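Local atomic coordinates of beta-glucosidase (Chaetomella raphigera, PDB entry 6JXG), a protein that probably hydrolyses terminal, non-reducing beta-D-glucosyl residues with release of beta-D-glucose, as a secreted family 3 glycoside hydrolase of cellulose degradation. Residues 587-593 with 611-617; 633-639 with 693-699; 130-136 with 650-654. All coordinates share one frame; numbering follows the deposited sequence.

Contact 1 of 3, residues 587-593 with 611-617; sequences LTAKYSD and DIVATVT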
loop_
_atom_site.group_PDB
_atom_site.type_symbol
_atom_site.label_atom_id
_atom_site.label_comp_id
_atom_site.label_asym_id
_atom_site.label_seq_id
_atom_site.Cartn_x
_atom_site.Cartn_y
_atom_site.Cartn_z
ATOM N N LEU A 587 23.938 17.310 12.121
ATOM C CA LEU A 587 22.825 17.688 11.292
ATOM C C LEU A 587 23.260 18.842 10.413
ATOM O O LEU A 587 23.871 19.754 10.901
ATOM C CB LEU A 587 21.754 18.229 12.178
ATOM C CG LEU A 587 20.277 18.187 11.932
ATOM C CD1 LEU A 587 19.627 19.457 12.341
ATOM C CD2 LEU A 587 19.777 17.712 10.627
ATOM N N THR A 588 22.898 18.835 9.140
ATOM C CA THR A 588 23.001 20.021 8.263
ATOM C C THR A 588 21.638 20.311 7.642
ATOM O O THR A 588 20.865 19.391 7.439
ATOM C CB THR A 588 24.046 19.813 7.153
ATOM O OG1 THR A 588 23.575 18.828 6.248
ATOM C CG2 THR A 588 25.331 19.345 7.747
ATOM N N ALA A 589 21.377 21.552 7.275
ATOM C CA ALA A 589 20.152 21.944 6.635
ATOM C C ALA A 589 20.501 23.118 5.780
ATOM O O ALA A 589 21.215 23.999 6.254
ATOM C CB ALA A 589 19.106 22.358 7.658
ATOM N N LYS A 590 20.116 23.096 4.505
ATOM C CA LYS A 590 20.504 24.166 3.582
ATOM C C LYS A 590 19.384 24.384 2.580
ATOM O O LYS A 590 18.897 23.456 1.975
ATOM C CB LYS A 590 21.792 23.802 2.854
ATOM C CG LYS A 590 22.093 24.671 1.632
ATOM C CD LYS A 590 23.451 24.318 0.996
ATOM C CE LYS A 590 24.523 25.294 1.484
ATOM N NZ LYS A 590 25.590 25.542 0.474
ATOM N N TYR A 591 18.945 25.617 2.439
ATOM C CA TYR A 591 18.025 25.949 1.377
ATOM C C TYR A 591 18.897 26.040 0.083
ATOM O O TYR A 591 19.785 26.851 -0.013
ATOM C CB TYR A 591 17.344 27.246 1.809
ATOM C CG TYR A 591 15.837 27.228 1.847
ATOM C CD1 TYR A 591 15.096 27.583 2.984
ATOM C CD2 TYR A 591 15.158 26.933 0.712
ATOM C CE1 TYR A 591 13.683 27.561 2.974
ATOM C CE2 TYR A 591 13.774 26.935 0.662
ATOM C CZ TYR A 591 13.019 27.232 1.767
ATOM O OH TYR A 591 11.593 27.244 1.515
ATOM N N SER A 592 18.700 25.183 -0.898
ATOM C CA SER A 592 19.475 25.260 -2.078
ATOM C C SER A 592 18.759 26.097 -3.165
ATOM O O SER A 592 19.383 26.513 -4.114
ATOM C CB SER A 592 19.814 23.869 -2.560
ATOM O OG SER A 592 18.637 23.091 -2.689
ATOM N N ASP A 593 17.479 26.390 -3.002
ATOM C CA ASP A 593 16.697 27.180 -3.982
ATOM C C ASP A 593 15.709 28.018 -3.208
ATOM O O ASP A 593 14.625 27.533 -2.808
ATOM C CB ASP A 593 15.905 26.304 -5.040
ATOM C CG ASP A 593 15.020 27.155 -5.990
ATOM O OD1 ASP A 593 14.116 26.639 -6.721
ATOM O OD2 ASP A 593 15.232 28.382 -6.010
ATOM N N ASP A 611 10.008 20.907 -7.373
ATOM C CA ASP A 611 11.430 21.245 -7.380
ATOM C C ASP A 611 12.048 20.909 -5.995
ATOM O O ASP A 611 11.420 21.170 -4.967
ATOM C CB ASP A 611 11.624 22.771 -7.528
ATOM C CG ASP A 611 11.172 23.345 -8.897
ATOM O OD1 ASP A 611 11.214 22.615 -9.875
ATOM O OD2 ASP A 611 10.821 24.548 -8.927
ATOM N N ILE A 612 13.293 20.441 -5.963
ATOM C CA ILE A 612 14.008 20.269 -4.733
ATOM C C ILE A 612 14.494 21.649 -4.265
ATOM O O ILE A 612 15.188 22.324 -4.998
ATOM C CB ILE A 612 15.142 19.314 -4.921
ATOM C CG1 ILE A 612 14.602 17.925 -5.306
ATOM C CG2 ILE A 612 16.000 19.264 -3.659
ATOM C CD1 ILE A 612 13.799 17.282 -4.188
ATOM N N VAL A 613 14.038 22.111 -3.116
ATOM C CA VAL A 613 14.405 23.450 -2.611
ATOM C C VAL A 613 15.383 23.401 -1.449
ATOM O O VAL A 613 16.006 24.403 -1.139
ATOM C CB VAL A 613 13.171 24.307 -2.270
ATOM C CG1 VAL A 613 12.333 24.508 -3.552
ATOM C CG2 VAL A 613 12.291 23.675 -1.219
ATOM N N ALA A 614 15.547 22.249 -0.798
ATOM C CA ALA A 614 16.405 22.183 0.391
ATOM C C ALA A 614 16.856 20.773 0.629
ATOM O O ALA A 614 16.251 19.827 0.152
ATOM C CB ALA A 614 15.635 22.660 1.615
ATOM N N THR A 615 17.960 20.616 1.356
ATOM C CA THR A 615 18.453 19.313 1.660
ATOM C C THR A 615 18.936 19.304 3.109
ATOM O O THR A 615 19.556 20.271 3.560
ATOM C CB THR A 615 19.656 19.002 0.767
ATOM O OG1 THR A 615 19.205 18.846 -0.560
ATOM C CG2 THR A 615 20.296 17.687 1.133
ATOM N N VAL A 616 18.648 18.199 3.803
ATOM C CA VAL A 616 19.031 17.999 5.191
ATOM C C VAL A 616 19.902 16.734 5.230
ATOM O O VAL A 616 19.605 15.748 4.464
ATOM C CB VAL A 616 17.761 17.814 6.056
ATOM C CG1 VAL A 616 18.072 17.340 7.465
ATOM C CG2 VAL A 616 16.909 19.070 6.026
ATOM N N THR A 617 20.990 16.741 6.048
ATOM C CA THR A 617 21.753 15.560 6.225
ATOM C C THR A 617 22.052 15.283 7.666
ATOM O O THR A 617 21.891 16.146 8.527
ATOM C CB THR A 617 23.074 15.499 5.428
ATOM O OG1 THR A 617 24.056 16.346 6.027
ATOM C CG2 THR A 617 22.824 15.927 3.954
HETATM O O HOH W 1 22.286 19.910 4.130
HETATM O O HOH W 2 14.788 24.096 -7.212
#
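Thr-588 and Thr-617 face each other as an antiparallel hydrogen-bonded pair, and their hydroxyls meet. OG1 of Thr-588 lies 2.5 Å from OG1 of Thr-617, a short hydrogen bond. In both residues OG1 sits between the backbone N and the carbonyl carbon (chi1 68° and 75°), turning the two hydroxyls toward each other. A water joins Thr-588 OG1 to Thr-615 O. Lys-590 pairs with Thr-615 on the same face, but its chain leads away.

The other face is apolar. Leu-587 reaches across to Val-616, CD2 to CG1 3.6 Å, and Ala-589 lies beside the other branch of that valine. The Tyr-591 ring runs alongside Val-613, CE2 4.0 Å from CB. Leu-710 covers Tyr-591 and Ala-614 from strand 704-711.

Val-613 O accepts from Ser-592 N at 2.8 Å and from Asp-593 N at 3.1 Å, both from the same face of its plane. A second water bridges Asp-593 OD1 and Ile-612 O, and Asp-593 OD2 is hydrogen-bonded to Ser-595 OG. Val-613 and Ala-614 both face Leu-670 on the next strand, a classic beta bulge. The arrangement is an edge strand in a three-stranded antiparallel sheet, with one face packed on a second sheet as in a beta sandwich.

Contact 2 of 3, residues 633-639 with 693-699; sequences QLYIGLP and FSLYVGA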
loop_
_atom_site.group_PDB
_atom_site.type_symbol
_atom_site.label_atom_id
_atom_site.label_comp_id
_atom_site.label_asym_id
_atom_site.label_seq_id
_atom_site.Cartn_x
_atom_site.Cartn_y
_atom_site.Cartn_z
ATOM N N GLN A 633 14.781 9.193 9.814
ATOM C CA GLN A 633 13.517 9.849 9.493
ATOM C C GLN A 633 13.637 11.315 9.777
ATOM O O GLN A 633 14.274 11.685 10.785
ATOM C CB GLN A 633 12.365 9.294 10.291
ATOM C CG GLN A 633 12.184 7.815 10.013
ATOM C CD GLN A 633 11.435 7.073 11.087
ATOM O OE1 GLN A 633 10.432 7.545 11.603
ATOM N NE2 GLN A 633 11.907 5.882 11.404
ATOM N N LEU A 634 13.002 12.106 8.905
ATOM C CA LEU A 634 12.888 13.550 9.032
ATOM C C LEU A 634 11.444 13.947 9.136
ATOM O O LEU A 634 10.657 13.645 8.220
ATOM C CB LEU A 634 13.403 14.225 7.764
ATOM C CG LEU A 634 13.835 15.679 7.694
ATOM C CD1 LEU A 634 13.576 16.378 6.391
ATOM C CD2 LEU A 634 13.702 16.540 8.902
ATOM N N TYR A 635 11.125 14.687 10.201
ATOM C CA TYR A 635 9.805 15.262 10.505
ATOM C C TYR A 635 9.971 16.811 10.552
ATOM O O TYR A 635 11.025 17.375 11.011
ATOM C CB TYR A 635 9.236 14.739 11.835
ATOM C CG TYR A 635 8.986 13.241 11.834
ATOM C CD1 TYR A 635 7.754 12.723 11.501
ATOM C CD2 TYR A 635 10.024 12.348 12.071
ATOM C CE1 TYR A 635 7.541 11.337 11.466
ATOM C CE2 TYR A 635 9.816 10.963 12.031
ATOM C CZ TYR A 635 8.583 10.469 11.679
ATOM O OH TYR A 635 8.427 9.093 11.633
ATOM N N ILE A 636 8.995 17.478 9.969
ATOM C CA ILE A 636 9.004 18.932 9.862
ATOM C C ILE A 636 7.860 19.533 10.644
ATOM O O ILE A 636 6.733 19.018 10.631
ATOM C CB ILE A 636 8.960 19.327 8.403
ATOM C CG1 ILE A 636 10.318 18.880 7.817
ATOM C CG2 ILE A 636 8.665 20.806 8.239
ATOM C CD1 ILE A 636 10.634 19.421 6.479
ATOM N N GLY A 637 8.152 20.618 11.353
ATOM C CA GLY A 637 7.131 21.381 12.057
ATOM C C GLY A 637 7.020 22.691 11.341
ATOM O O GLY A 637 8.031 23.279 10.982
ATOM N N LEU A 638 5.810 23.116 11.021
ATOM C CA LEU A 638 5.646 24.351 10.264
ATOM C C LEU A 638 5.722 25.572 11.172
ATOM O O LEU A 638 5.379 25.512 12.329
ATOM C CB LEU A 638 4.271 24.345 9.607
ATOM C CG LEU A 638 4.042 23.909 8.192
ATOM C CD1 LEU A 638 5.201 23.240 7.408
ATOM C CD2 LEU A 638 2.732 23.164 8.181
ATOM N N PRO A 639 6.128 26.715 10.617
ATOM C CA PRO A 639 6.148 27.946 11.430
ATOM C C PRO A 639 4.760 28.403 11.919
ATOM O O PRO A 639 3.698 28.013 11.344
ATOM C CB PRO A 639 6.746 28.974 10.483
ATOM C CG PRO A 639 6.464 28.494 9.155
ATOM C CD PRO A 639 6.419 26.970 9.202
ATOM N N PHE A 693 11.085 26.706 9.662
ATOM C CA PHE A 693 10.602 25.325 9.780
ATOM C C PHE A 693 11.364 24.666 10.873
ATOM O O PHE A 693 12.566 24.872 10.992
ATOM C CB PHE A 693 10.832 24.582 8.460
ATOM C CG PHE A 693 10.093 25.200 7.301
ATOM C CD1 PHE A 693 8.770 24.892 7.061
ATOM C CD2 PHE A 693 10.741 26.070 6.410
ATOM C CE1 PHE A 693 8.075 25.432 5.980
ATOM C CE2 PHE A 693 10.045 26.601 5.317
ATOM C CZ PHE A 693 8.708 26.319 5.122
ATOM N N SER A 694 10.712 23.824 11.670
ATOM C CA SER A 694 11.430 23.001 12.605
ATOM C C SER A 694 11.765 21.642 11.963
ATOM O O SER A 694 10.922 21.059 11.314
ATOM C CB SER A 694 10.577 22.783 13.827
ATOM O OG SER A 694 10.425 23.990 14.447
ATOM N N LEU A 695 13.006 21.209 12.095
ATOM C CA LEU A 695 13.505 19.952 11.546
ATOM C C LEU A 695 13.820 18.982 12.696
ATOM O O LEU A 695 14.534 19.361 13.594
ATOM C CB LEU A 695 14.801 20.242 10.866
ATOM C CG LEU A 695 14.753 21.325 9.783
ATOM C CD1 LEU A 695 16.095 21.580 9.126
ATOM C CD2 LEU A 695 13.717 20.934 8.762
ATOM N N TYR A 696 13.269 17.760 12.660
ATOM C CA TYR A 696 13.439 16.758 13.683
ATOM C C TYR A 696 13.955 15.534 13.008
ATOM O O TYR A 696 13.259 15.026 12.129
ATOM C CB TYR A 696 12.163 16.457 14.453
ATOM C CG TYR A 696 11.556 17.671 15.020
ATOM C CD1 TYR A 696 12.196 18.388 16.051
ATOM C CD2 TYR A 696 10.362 18.147 14.558
ATOM C CE1 TYR A 696 11.627 19.512 16.590
ATOM C CE2 TYR A 696 9.803 19.306 15.092
ATOM C CZ TYR A 696 10.432 19.952 16.107
ATOM O OH TYR A 696 9.887 21.077 16.614
ATOM N N VAL A 697 15.198 15.123 13.300
ATOM C CA VAL A 697 15.747 13.926 12.664
ATOM C C VAL A 697 15.923 12.863 13.724
ATOM O O VAL A 697 16.489 13.130 14.801
ATOM C CB VAL A 697 17.042 14.200 11.882
ATOM C CG1 VAL A 697 17.697 12.882 11.408
ATOM C CG2 VAL A 697 16.765 15.149 10.753
ATOM N N GLY A 698 15.429 11.647 13.443
ATOM C CA GLY A 698 15.648 10.560 14.362
ATOM C C GLY A 698 15.241 9.172 13.880
ATOM O O GLY A 698 15.105 8.950 12.686
ATOM N N ALA A 699 15.098 8.261 14.842
ATOM C CA ALA A 699 14.845 6.880 14.595
ATOM C C ALA A 699 13.344 6.516 14.538
ATOM O O ALA A 699 13.021 5.388 14.186
ATOM C CB ALA A 699 15.562 6.086 15.676
#
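Tyr-635 and Tyr-696 form the central hydrogen-bonded pair of two antiparallel strands. Tyr-635 N gives a nearly straight bond to Tyr-696 O, 2.9 Å at 174°. Tyr-696 N returns one to Tyr-635 O. Gln-633 with Gly-698 and Gly-637 with Ser-694 are bonded in the same two-way manner.

Most of the apolar contacts lie on the face of Leu-634, Ile-636, Leu-695 and Val-697. Leu-634 CD2 touches Val-697 CG2 at 3.8 Å. Ile-636 and Leu-695 lie side by side, CG1 to CD2 4.1 Å. At the far end the Phe-693 ring meets Leu-638 CD1 at its edge, 3.9 Å from CE1. Pro-639 CD approaches the same ring, 3.8 Å from CD1. Phe-668 and Leu-670 of strand 663-671 and Leu-587 and Ala-589 of strand 582-591 close over this face.

On the other face Gly-637 lies beside Ser-694, where a CB would come tight against the serine CB. Tyr-635 and Gln-633 also share this face. Tyr-635 OH donates to Gln-633 OE1 at 2.5 Å, in the carbonyl plane of the amide. Gln-633 CG lies anti to its carbonyl carbon (chi1 -60°) and the chain then runs extended, which brings OE1 to the ring edge. Its NE2 is held by Gly-574 O, outside the strands. With an alanine here in place of the glutamine, the Tyr-635 hydroxyl would probably lose this acceptor and Gly-574 O its amide donor. The chemistry is thus divided: one face is lined by aliphatic side chains and packs against the facing sheet, while the buried amide on the other has a partner at both its oxygen and its nitrogen.

Contact 3 of 3, residues 130-136 with 650-654; sequences DPYLNGL and LRGFD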
loop_
_atom_site.group_PDB
_atom_site.type_symbol
_atom_site.label_atom_id
_atom_site.label_comp_id
_atom_site.label_asym_id
_atom_site.label_seq_id
_atom_site.Cartn_x
_atom_site.Cartn_y
_atom_site.Cartn_z
ATOM N N ASP A 130 0.439 7.652 6.552
ATOM C CA ASP A 130 1.307 8.796 6.334
ATOM C C ASP A 130 1.407 9.151 4.855
ATOM O O ASP A 130 1.840 8.350 4.028
ATOM C CB ASP A 130 2.718 8.547 6.829
ATOM C CG ASP A 130 3.558 9.784 6.679
ATOM O OD1 ASP A 130 3.357 10.697 7.545
ATOM O OD2 ASP A 130 4.337 9.876 5.691
ATOM N N PRO A 131 0.993 10.372 4.480
ATOM C CA PRO A 131 0.905 10.624 3.066
ATOM C C PRO A 131 2.265 10.678 2.377
ATOM O O PRO A 131 2.335 10.390 1.158
ATOM C CB PRO A 131 0.206 12.004 3.005
ATOM C CG PRO A 131 0.459 12.655 4.321
ATOM C CD PRO A 131 0.430 11.449 5.275
ATOM N N TYR A 132 3.341 11.095 3.085
ATOM C CA TYR A 132 4.654 11.214 2.459
ATOM C C TYR A 132 5.191 9.812 2.120
ATOM O O TYR A 132 5.678 9.554 0.977
ATOM C CB TYR A 132 5.632 11.963 3.386
ATOM C CG TYR A 132 6.960 12.162 2.756
ATOM C CD1 TYR A 132 7.183 13.220 1.903
ATOM C CD2 TYR A 132 7.987 11.257 2.942
ATOM C CE1 TYR A 132 8.453 13.408 1.302
ATOM C CE2 TYR A 132 9.180 11.400 2.316
ATOM C CZ TYR A 132 9.424 12.483 1.500
ATOM O OH TYR A 132 10.722 12.567 0.910
ATOM N N LEU A 133 5.194 8.930 3.124
ATOM C CA LEU A 133 5.631 7.542 2.907
ATOM C C LEU A 133 4.817 6.887 1.825
ATOM O O LEU A 133 5.332 6.173 0.920
ATOM C CB LEU A 133 5.530 6.719 4.192
ATOM C CG LEU A 133 5.906 5.224 4.164
ATOM C CD1 LEU A 133 7.330 5.088 3.710
ATOM C CD2 LEU A 133 5.724 4.619 5.529
ATOM N N ASN A 134 3.504 7.046 1.958
ATOM C CA ASN A 134 2.558 6.513 0.977
ATOM C C ASN A 134 2.882 6.969 -0.455
ATOM O O ASN A 134 3.090 6.156 -1.383
ATOM C CB ASN A 134 1.144 6.877 1.406
ATOM C CG ASN A 134 0.068 6.089 0.692
ATOM O OD1 ASN A 134 0.049 6.007 -0.532
ATOM N ND2 ASN A 134 -0.819 5.459 1.474
ATOM N N GLY A 135 3.018 8.266 -0.623
ATOM C CA GLY A 135 3.451 8.862 -1.899
ATOM C C GLY A 135 4.774 8.356 -2.473
ATOM O O GLY A 135 4.758 7.984 -3.617
ATOM N N LEU A 136 5.846 8.237 -1.680
ATOM C CA LEU A 136 7.103 7.636 -2.145
ATOM C C LEU A 136 6.925 6.146 -2.548
ATOM O O LEU A 136 7.508 5.688 -3.541
ATOM C CB LEU A 136 8.250 7.779 -1.124
ATOM C CG LEU A 136 9.172 9.014 -1.321
ATOM C CD1 LEU A 136 9.972 9.066 -2.627
ATOM C CD2 LEU A 136 8.360 10.255 -1.213
ATOM N N LEU A 650 6.139 13.635 8.568
ATOM C CA LEU A 650 7.230 12.978 7.914
ATOM C C LEU A 650 7.462 13.635 6.587
ATOM O O LEU A 650 6.504 13.767 5.834
ATOM C CB LEU A 650 6.899 11.505 7.658
ATOM C CG LEU A 650 8.063 10.679 7.157
ATOM C CD1 LEU A 650 9.197 10.430 8.121
ATOM C CD2 LEU A 650 7.649 9.385 6.449
ATOM N N ARG A 651 8.695 14.070 6.325
ATOM C CA ARG A 651 9.072 14.612 5.012
ATOM C C ARG A 651 10.370 14.085 4.438
ATOM O O ARG A 651 10.894 14.612 3.409
ATOM C CB ARG A 651 9.062 16.166 5.045
ATOM C CG ARG A 651 7.727 16.797 5.376
ATOM C CD ARG A 651 6.646 16.547 4.325
ATOM N NE ARG A 651 5.531 17.466 4.400
ATOM C CZ ARG A 651 4.246 17.149 4.492
ATOM N NH1 ARG A 651 3.834 15.874 4.540
ATOM N NH2 ARG A 651 3.363 18.104 4.537
ATOM N N GLY A 652 10.882 13.011 5.016
ATOM C CA GLY A 652 12.099 12.391 4.487
ATOM C C GLY A 652 12.395 11.100 5.227
ATOM O O GLY A 652 12.058 10.969 6.386
ATOM N N PHE A 653 12.998 10.157 4.535
ATOM C CA PHE A 653 13.528 8.974 5.181
ATOM C C PHE A 653 14.612 8.425 4.332
ATOM O O PHE A 653 14.589 8.603 3.092
ATOM C CB PHE A 653 12.421 7.930 5.462
ATOM C CG PHE A 653 11.670 7.457 4.234
ATOM C CD1 PHE A 653 10.587 8.164 3.749
ATOM C CD2 PHE A 653 12.042 6.294 3.581
ATOM C CE1 PHE A 653 9.937 7.747 2.610
ATOM C CE2 PHE A 653 11.375 5.824 2.469
ATOM C CZ PHE A 653 10.272 6.538 1.984
ATOM N N ASP A 654 15.552 7.742 4.936
ATOM C CA ASP A 654 16.709 7.213 4.196
ATOM C C ASP A 654 17.237 6.016 4.979
ATOM O O ASP A 654 17.509 6.115 6.158
ATOM C CB ASP A 654 17.777 8.332 4.051
ATOM C CG ASP A 654 18.926 7.955 3.104
ATOM O OD1 ASP A 654 18.744 6.955 2.321
ATOM O OD2 ASP A 654 19.993 8.636 3.169
HETATM O O HOH W 3 3.845 12.993 6.123
#
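The start of helix 131-147 lies beside strand 650-654; the axes of the two short segments come within 7.7 Å, their directions 47° apart. The Tyr-132 ring lies flat against the strand backbone. Arg-651 CA sits 3.8 Å from the ring centroid and 7° off the normal, a CH-pi contact. The tyrosine CG is anti to the backbone N (chi1 -177°), which carries the ring out from the helix to the strand. Leu-136 CD2 lies over the opposite face, toward the rim.

Arg-651 and Gly-652 both face Leu-634 in a classic beta bulge, and around this bulge the fibronectin type III-like domain meets a helix of the N-terminal TIM-barrel-type domain. Asp-130 is the N-cap of that helix. Its OD2 accepts from Leu-133 N at 2.9 Å in a nearly straight bond, using the anti lone pair. Leu-650 CD2 packs on the same oxygen at 3.4 Å. Asp-130 OD1 forms a salt bridge with Arg-560 and a hydrogen bond with Tyr-559, and a water links it to Leu-650 O. Further along, Phe-653 places CD1 at the edge of the Tyr-132 ring. Leu-133 CD1 lies 3.7 Å from Phe-653 CZ, and Leu-136 CB meets the phenylalanine ring at its edge.

How the contacts relate
Contacts 1 and 2 come in series along the chain. Contact 1 is nested inside the loop of over 500 residues closed by contact 3, and the segments of contacts 2 and 3 alternate. Contact 1 belongs to the three-stranded sheet and contact 2 to the four-stranded one. Their centres are about 13 Å apart, and they touch through Ala-589 and Leu-695, which pack between the sheets. Contacts 2 and 3 have centres about 12 Å apart. Strands 628-637 and 649-658 are neighbours in one sheet, with Leu-634 probably hydrogen-bonded to Arg-651 and Gly-652. Contacts 1 and 3, about 16 Å apart between centres, do not touch. The sandwich thus docks on the N-terminal domain in part through the edge strand 649-658.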